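Local coordinates for protein endo-b-1,4-glucanase (Nasutitermes takasagoensis, PDB 1KS8) that probably hydrolyses internal beta-1,4-glucosidic linkages in cellulose and related beta-glucans, as a family 9 endoglucanase, at residues R10-A18 and H385-G393; Y206-V216 and F242-W253. One frame throughout, in Å; residues are numbered along the deposited sequence.

Contact 1 of 2, residues R10-A18 and H385-G393; sequences RDSLLFYEA and HVLSGALVG
Leu-387 meets two side chains of helix 5-18. Its CD1 lies 3.7 Å from Ala-18 CB, and its CG sits at the edge of the Phe-15 ring. With CG anti to the backbone N (chi1 -171°), the side chain heads for the helix, and CD1 and CD2 reach Ala-18 and Phe-15. Ser-388 CB touches Leu-14 CD1 at 4.1 Å. A water donates to Ser-388 O at 2.9 Å and, weakly, to Leu-14 O, bridging loop and helix. Gly-389 is the third residue of a type II turn from Leu-387 to Ala-390. Its CA makes a CA-H...O contact of 3.3 Å to Asp-11 O. A CB here would run into that same oxygen, so the close approach depends on glycine. Ala-390 comes next, with its CA over one face of the Phe-15 ring and its CB 3.5 Å from Phe-15 CD1. Were Phe-15 replaced by an alanine, Ala-390 CB and Leu-387 CD2 would probably lose their apolar partner, and a gap would open beside them. Behind the contact stands helix 415-430, where Asn-418 hydrogen-bonds Gly-389 O, Leu-391 N and Ser-12 OG. Ser-12 OG also hydrogen-bonds Gln-422 OE1. Leu-13 packs on helix 89-106 and Tyr-16 on helix 62-78.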
# COMPACT_ATOMS: atom_id res chain seq x y z
N ARG A 10 -13.87 -0.33 -7.57
CA ARG A 10 -14.61 -1.29 -6.76
C ARG A 10 -13.87 -2.63 -6.76
O ARG A 10 -13.82 -3.31 -5.74
CB ARG A 10 -16.02 -1.48 -7.31
CG ARG A 10 -16.89 -0.24 -7.25
CD ARG A 10 -18.26 -0.48 -7.87
NE ARG A 10 -18.96 0.78 -8.11
CZ ARG A 10 -19.36 1.20 -9.31
NH1 ARG A 10 -19.14 0.46 -10.39
NH2 ARG A 10 -19.98 2.36 -9.42
N ASP A 11 -13.30 -2.99 -7.91
CA ASP A 11 -12.56 -4.25 -8.01
C ASP A 11 -11.34 -4.22 -7.10
O ASP A 11 -11.04 -5.21 -6.43
CB ASP A 11 -12.10 -4.50 -9.45
CG ASP A 11 -13.23 -4.92 -10.38
OD1 ASP A 11 -12.96 -5.07 -11.59
OD2 ASP A 11 -14.37 -5.11 -9.91
N SER A 12 -10.64 -3.09 -7.07
CA SER A 12 -9.46 -2.97 -6.22
C SER A 12 -9.86 -3.16 -4.76
O SER A 12 -9.12 -3.77 -3.98
CB SER A 12 -8.79 -1.61 -6.43
OG SER A 12 -7.55 -1.54 -5.74
N LEU A 13 -11.02 -2.65 -4.38
CA LEU A 13 -11.49 -2.82 -3.01
C LEU A 13 -11.77 -4.29 -2.74
O LEU A 13 -11.61 -4.76 -1.62
CB LEU A 13 -12.73 -1.95 -2.77
CG LEU A 13 -12.37 -0.47 -2.58
CD1 LEU A 13 -13.61 0.40 -2.74
CD2 LEU A 13 -11.73 -0.28 -1.20
N LEU A 14 -12.19 -5.03 -3.77
CA LEU A 14 -12.44 -6.46 -3.59
C LEU A 14 -11.10 -7.17 -3.36
O LEU A 14 -11.04 -8.16 -2.64
CB LEU A 14 -13.14 -7.06 -4.82
CG LEU A 14 -14.59 -6.63 -5.05
CD1 LEU A 14 -15.11 -7.29 -6.32
CD2 LEU A 14 -15.46 -7.01 -3.87
N PHE A 15 -10.04 -6.66 -3.99
CA PHE A 15 -8.73 -7.27 -3.77
C PHE A 15 -8.36 -7.10 -2.30
O PHE A 15 -7.90 -8.04 -1.67
CB PHE A 15 -7.66 -6.62 -4.66
CG PHE A 15 -6.25 -7.00 -4.27
CD1 PHE A 15 -5.83 -8.32 -4.31
CD2 PHE A 15 -5.36 -6.03 -3.83
CE1 PHE A 15 -4.53 -8.68 -3.92
CE2 PHE A 15 -4.06 -6.37 -3.43
CZ PHE A 15 -3.65 -7.70 -3.47
N TYR A 16 -8.56 -5.91 -1.75
CA TYR A 16 -8.22 -5.72 -0.35
C TYR A 16 -9.08 -6.61 0.55
O TYR A 16 -8.59 -7.11 1.56
CB TYR A 16 -8.30 -4.23 0.03
CG TYR A 16 -7.08 -3.47 -0.45
CD1 TYR A 16 -5.81 -3.74 0.07
CD2 TYR A 16 -7.17 -2.53 -1.48
CE1 TYR A 16 -4.68 -3.10 -0.42
CE2 TYR A 16 -6.04 -1.88 -1.98
CZ TYR A 16 -4.80 -2.17 -1.44
OH TYR A 16 -3.68 -1.55 -1.93
N GLU A 17 -10.34 -6.83 0.19
CA GLU A 17 -11.17 -7.72 1.01
C GLU A 17 -10.55 -9.12 0.98
O GLU A 17 -10.59 -9.84 1.97
CB GLU A 17 -12.61 -7.80 0.49
CG GLU A 17 -13.45 -6.55 0.71
CD GLU A 17 -14.94 -6.85 0.79
OE1 GLU A 17 -15.75 -5.90 0.70
OE2 GLU A 17 -15.30 -8.04 0.95
N ALA A 18 -9.98 -9.49 -0.17
CA ALA A 18 -9.37 -10.81 -0.33
C ALA A 18 -8.08 -10.95 0.48
O ALA A 18 -7.61 -12.07 0.71
CB ALA A 18 -9.08 -11.07 -1.81
N HIS A 385 -10.24 -19.38 -7.67
CA HIS A 385 -11.00 -18.16 -7.46
C HIS A 385 -10.37 -17.01 -8.24
O HIS A 385 -9.15 -16.88 -8.29
CB HIS A 385 -10.99 -17.75 -5.98
CG HIS A 385 -11.47 -18.81 -5.05
ND1 HIS A 385 -12.79 -19.22 -5.00
CD2 HIS A 385 -10.82 -19.52 -4.10
CE1 HIS A 385 -12.92 -20.14 -4.06
NE2 HIS A 385 -11.75 -20.35 -3.50
N VAL A 386 -11.21 -16.19 -8.86
CA VAL A 386 -10.72 -15.03 -9.58
C VAL A 386 -10.39 -13.98 -8.52
O VAL A 386 -11.23 -13.65 -7.69
CB VAL A 386 -11.79 -14.48 -10.55
CG1 VAL A 386 -11.35 -13.15 -11.13
CG2 VAL A 386 -12.02 -15.49 -11.67
N LEU A 387 -9.16 -13.48 -8.56
CA LEU A 387 -8.71 -12.49 -7.58
C LEU A 387 -9.02 -11.09 -8.10
O LEU A 387 -8.12 -10.30 -8.39
CB LEU A 387 -7.22 -12.66 -7.32
CG LEU A 387 -6.61 -11.84 -6.17
CD1 LEU A 387 -7.31 -12.18 -4.86
CD2 LEU A 387 -5.13 -12.15 -6.08
N SER A 388 -10.30 -10.79 -8.20
CA SER A 388 -10.76 -9.51 -8.72
C SER A 388 -10.03 -8.30 -8.17
O SER A 388 -9.91 -8.13 -6.95
CB SER A 388 -12.26 -9.36 -8.46
OG SER A 388 -12.98 -10.48 -8.97
N GLY A 389 -9.54 -7.46 -9.08
CA GLY A 389 -8.87 -6.23 -8.71
C GLY A 389 -7.37 -6.22 -8.48
O GLY A 389 -6.77 -5.14 -8.43
N ALA A 390 -6.75 -7.39 -8.35
CA ALA A 390 -5.31 -7.45 -8.10
C ALA A 390 -4.43 -7.05 -9.27
O ALA A 390 -4.55 -7.60 -10.37
CB ALA A 390 -4.93 -8.86 -7.63
N LEU A 391 -3.54 -6.09 -9.03
CA LEU A 391 -2.60 -5.63 -10.05
C LEU A 391 -1.35 -6.50 -9.93
O LEU A 391 -0.71 -6.54 -8.87
CB LEU A 391 -2.23 -4.16 -9.80
CG LEU A 391 -1.24 -3.52 -10.78
CD1 LEU A 391 -1.88 -3.40 -12.16
CD2 LEU A 391 -0.83 -2.15 -10.28
N VAL A 392 -1.00 -7.22 -11.00
CA VAL A 392 0.18 -8.08 -10.95
C VAL A 392 1.47 -7.31 -11.23
O VAL A 392 1.44 -6.13 -11.57
CB VAL A 392 0.08 -9.26 -11.96
CG1 VAL A 392 -1.14 -10.12 -11.65
CG2 VAL A 392 0.02 -8.74 -13.39
N GLY A 393 2.61 -8.00 -11.08
CA GLY A 393 3.89 -7.37 -11.35
C GLY A 393 3.88 -6.78 -12.75
O GLY A 393 4.26 -5.63 -12.95
O HOH W 1 -10.61 -10.06 -4.95

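Contact 2 of 2, residues Y206-V216 and F242-W253; sequences YASADYRDELV and FGLQNWGGGLNW
Arg-212 lies over one face of the Phe-242 ring. Its CB stands 3.7 Å from the ring centroid, a CH-pi contact. With CG beside the backbone N (chi1 -63°) and the chain extended to NE, CG and CD run across the same ring. The contact joins the two ends of a helical hairpin in the (alpha/alpha)6 barrel: the start of helix 212-226 and the loop after helix 229-241. That second helix ends in a Schellman motif with Gly-243 at C-prime. Leu-244 CD2 meets Val-216 CG2 tip to tip at 3.8 Å.

Trp-247 crosses the aspartates at about a right angle. Its CH2 is 3.2 Å from Asp-210 CG, and its CZ3 is 3.7 Å from Asp-213 CB. Its NE1 donates to Phe-242 O at 3.1 Å, which helps hold the indole. Asp-210, Asp-213 and Glu-214 bind calcium with Asp-254 in a structure of this protein; no calcium is bound here. Glu-214 OE2 forms a salt bridge with Lys-256 NZ.

Tyr-206 points an edge at the face of Trp-253. The planes stand at 83°, and Tyr-206 CD1 sits over the centre of the indole. Tyr-206 OH bonds Asp-54. Asp-210 OD2 takes two bonds from opposite faces of its carboxylate: a salt bridge from Arg-212 NH1 at 2.9 Å and a capping bond from Arg-212 N at 3.2 Å.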
# COMPACT_ATOMS: atom_id res chain seq x y z
N TYR A 206 11.35 -7.03 3.42
CA TYR A 206 11.04 -5.60 3.34
C TYR A 206 12.09 -4.83 4.12
O TYR A 206 11.79 -4.17 5.12
CB TYR A 206 9.63 -5.33 3.89
CG TYR A 206 8.55 -5.76 2.93
CD1 TYR A 206 8.22 -4.99 1.82
CD2 TYR A 206 7.87 -6.97 3.10
CE1 TYR A 206 7.26 -5.40 0.90
CE2 TYR A 206 6.91 -7.40 2.19
CZ TYR A 206 6.61 -6.60 1.10
OH TYR A 206 5.64 -7.02 0.20
N ALA A 207 13.33 -4.92 3.66
CA ALA A 207 14.44 -4.26 4.32
C ALA A 207 14.36 -2.74 4.36
O ALA A 207 13.88 -2.10 3.43
CB ALA A 207 15.75 -4.67 3.65
N SER A 208 14.83 -2.18 5.47
CA SER A 208 14.87 -0.74 5.66
C SER A 208 15.87 -0.15 4.67
O SER A 208 16.89 -0.77 4.38
CB SER A 208 15.34 -0.38 7.07
OG SER A 208 14.43 -0.81 8.07
N ALA A 209 15.56 1.03 4.15
CA ALA A 209 16.46 1.73 3.23
C ALA A 209 17.09 2.83 4.08
O ALA A 209 18.09 2.61 4.76
CB ALA A 209 15.67 2.32 2.07
N ASP A 210 16.49 4.01 4.04
CA ASP A 210 16.96 5.15 4.83
C ASP A 210 15.72 5.68 5.53
O ASP A 210 14.92 6.40 4.93
CB ASP A 210 17.58 6.21 3.92
CG ASP A 210 18.26 7.32 4.71
OD1 ASP A 210 19.18 7.96 4.15
OD2 ASP A 210 17.88 7.55 5.87
N TYR A 211 15.57 5.32 6.80
CA TYR A 211 14.40 5.71 7.59
C TYR A 211 14.13 7.20 7.73
O TYR A 211 13.02 7.59 8.11
CB TYR A 211 14.50 5.09 8.99
CG TYR A 211 15.59 5.67 9.87
CD1 TYR A 211 15.47 6.95 10.41
CD2 TYR A 211 16.73 4.93 10.17
CE1 TYR A 211 16.47 7.48 11.22
CE2 TYR A 211 17.73 5.45 10.99
CZ TYR A 211 17.59 6.73 11.51
OH TYR A 211 18.58 7.25 12.32
N ARG A 212 15.11 8.03 7.41
CA ARG A 212 14.95 9.47 7.56
C ARG A 212 13.77 10.11 6.82
O ARG A 212 13.15 11.04 7.34
CB ARG A 212 16.26 10.16 7.19
CG ARG A 212 17.39 9.77 8.14
CD ARG A 212 18.74 10.31 7.71
NE ARG A 212 19.79 9.89 8.63
CZ ARG A 212 20.14 8.63 8.86
NH1 ARG A 212 19.52 7.64 8.21
NH2 ARG A 212 21.10 8.34 9.73
N ASP A 213 13.44 9.62 5.63
CA ASP A 213 12.31 10.20 4.90
C ASP A 213 10.99 9.93 5.62
O ASP A 213 10.04 10.71 5.51
CB ASP A 213 12.26 9.68 3.46
CG ASP A 213 12.06 8.18 3.39
OD1 ASP A 213 12.76 7.45 4.12
OD2 ASP A 213 11.22 7.73 2.59
N GLU A 214 10.94 8.84 6.38
CA GLU A 214 9.74 8.48 7.13
C GLU A 214 9.43 9.48 8.24
O GLU A 214 8.27 9.75 8.54
CB GLU A 214 9.89 7.09 7.75
CG GLU A 214 9.83 5.95 6.74
CD GLU A 214 8.54 5.95 5.96
OE1 GLU A 214 7.48 6.20 6.56
OE2 GLU A 214 8.59 5.69 4.73
N LEU A 215 10.48 10.02 8.87
CA LEU A 215 10.29 10.99 9.94
C LEU A 215 9.65 12.26 9.38
O LEU A 215 8.77 12.86 10.01
CB LEU A 215 11.63 11.31 10.61
CG LEU A 215 12.24 10.15 11.41
CD1 LEU A 215 13.62 10.55 11.91
CD2 LEU A 215 11.32 9.79 12.57
N VAL A 216 10.09 12.68 8.20
CA VAL A 216 9.55 13.87 7.56
C VAL A 216 8.11 13.61 7.11
O VAL A 216 7.23 14.45 7.28
CB VAL A 216 10.40 14.27 6.33
CG1 VAL A 216 9.85 15.55 5.72
CG2 VAL A 216 11.86 14.46 6.73
N PHE A 242 18.28 16.45 6.46
CA PHE A 242 18.53 15.22 5.72
C PHE A 242 18.77 15.47 4.23
O PHE A 242 19.17 14.56 3.50
CB PHE A 242 17.34 14.27 5.91
CG PHE A 242 17.08 13.89 7.34
CD1 PHE A 242 15.82 13.46 7.73
CD2 PHE A 242 18.09 13.95 8.30
CE1 PHE A 242 15.57 13.08 9.05
CE2 PHE A 242 17.85 13.57 9.62
CZ PHE A 242 16.59 13.14 10.00
N GLY A 243 18.52 16.70 3.78
CA GLY A 243 18.71 17.03 2.38
C GLY A 243 17.86 16.22 1.41
O GLY A 243 18.35 15.77 0.37
N LEU A 244 16.59 16.04 1.75
CA LEU A 244 15.68 15.26 0.91
C LEU A 244 15.54 15.78 -0.52
O LEU A 244 15.19 15.03 -1.42
CB LEU A 244 14.30 15.19 1.55
CG LEU A 244 14.02 13.99 2.47
CD1 LEU A 244 15.03 13.96 3.60
CD2 LEU A 244 12.61 14.09 3.01
N GLN A 245 15.81 17.07 -0.73
CA GLN A 245 15.70 17.63 -2.07
C GLN A 245 16.65 16.94 -3.04
O GLN A 245 16.44 16.96 -4.26
CB GLN A 245 16.00 19.13 -2.05
CG GLN A 245 17.40 19.48 -1.57
CD GLN A 245 17.44 19.81 -0.09
OE1 GLN A 245 16.91 19.07 0.74
NE2 GLN A 245 18.07 20.93 0.25
N ASN A 246 17.70 16.32 -2.51
CA ASN A 246 18.70 15.64 -3.32
C ASN A 246 18.49 14.13 -3.44
O ASN A 246 19.20 13.45 -4.19
CB ASN A 246 20.10 15.90 -2.75
CG ASN A 246 20.51 17.35 -2.86
OD1 ASN A 246 21.52 17.76 -2.29
ND2 ASN A 246 19.74 18.14 -3.60
N TRP A 247 17.51 13.60 -2.71
CA TRP A 247 17.23 12.17 -2.75
C TRP A 247 16.57 11.77 -4.06
O TRP A 247 15.93 12.60 -4.71
CB TRP A 247 16.30 11.78 -1.59
CG TRP A 247 16.94 11.77 -0.24
CD1 TRP A 247 17.89 12.62 0.23
CD2 TRP A 247 16.62 10.89 0.85
NE1 TRP A 247 18.18 12.34 1.54
CE2 TRP A 247 17.41 11.28 1.95
CE3 TRP A 247 15.73 9.82 1.00
CZ2 TRP A 247 17.35 10.63 3.19
CZ3 TRP A 247 15.66 9.18 2.23
CH2 TRP A 247 16.47 9.59 3.31
N GLY A 248 16.73 10.51 -4.44
CA GLY A 248 16.11 10.04 -5.67
C GLY A 248 14.61 10.14 -5.53
O GLY A 248 14.05 9.74 -4.51
N GLY A 249 13.94 10.69 -6.54
CA GLY A 249 12.50 10.84 -6.48
C GLY A 249 11.73 9.54 -6.54
O GLY A 249 12.30 8.47 -6.81
N GLY A 250 10.44 9.61 -6.27
CA GLY A 250 9.61 8.43 -6.32
C GLY A 250 8.70 8.23 -5.12
O GLY A 250 8.81 8.91 -4.10
N LEU A 251 7.78 7.29 -5.27
CA LEU A 251 6.83 6.93 -4.23
C LEU A 251 6.80 5.41 -4.17
O LEU A 251 6.41 4.76 -5.14
CB LEU A 251 5.43 7.46 -4.56
CG LEU A 251 4.31 7.01 -3.63
CD1 LEU A 251 4.56 7.54 -2.22
CD2 LEU A 251 2.97 7.51 -4.15
N ASN A 252 7.24 4.85 -3.05
CA ASN A 252 7.27 3.41 -2.87
C ASN A 252 7.20 3.13 -1.37
O ASN A 252 7.35 4.04 -0.56
CB ASN A 252 8.56 2.83 -3.44
CG ASN A 252 8.50 1.32 -3.63
OD1 ASN A 252 9.52 0.67 -3.85
ND2 ASN A 252 7.30 0.77 -3.56
N TRP A 253 6.98 1.87 -1.00
CA TRP A 253 6.90 1.51 0.40
C TRP A 253 8.17 1.83 1.18
O TRP A 253 8.11 2.13 2.37
CB TRP A 253 6.57 0.02 0.57
CG TRP A 253 7.61 -0.90 -0.00
CD1 TRP A 253 7.66 -1.38 -1.27
CD2 TRP A 253 8.78 -1.39 0.67
NE1 TRP A 253 8.80 -2.14 -1.44
CE2 TRP A 253 9.50 -2.16 -0.27
CE3 TRP A 253 9.30 -1.24 1.96
CZ2 TRP A 253 10.71 -2.80 0.05
CZ3 TRP A 253 10.50 -1.87 2.28
CH2 TRP A 253 11.19 -2.64 1.32

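The chain enters contact 1 almost at once, on helix 5-18. It returns there only at 385-393, after 366 intervening residues, so contact 1 closes a loop that takes in most of the domain. Contact 2 lies wholly within that loop. It closes a much shorter one of 25 residues, nearly all helix, between 206-216 and 242-253. The two contacts nest and do not cross. The centres of contact 1 and contact 2 are about 28 Å apart, on opposite sides of the chain's centre. Contact 1 ties the N-terminal helix to a late loop before helix 408-411. Contact 2 joins the start of helix 212-226 to the loop after helix 229-241, at the calcium site.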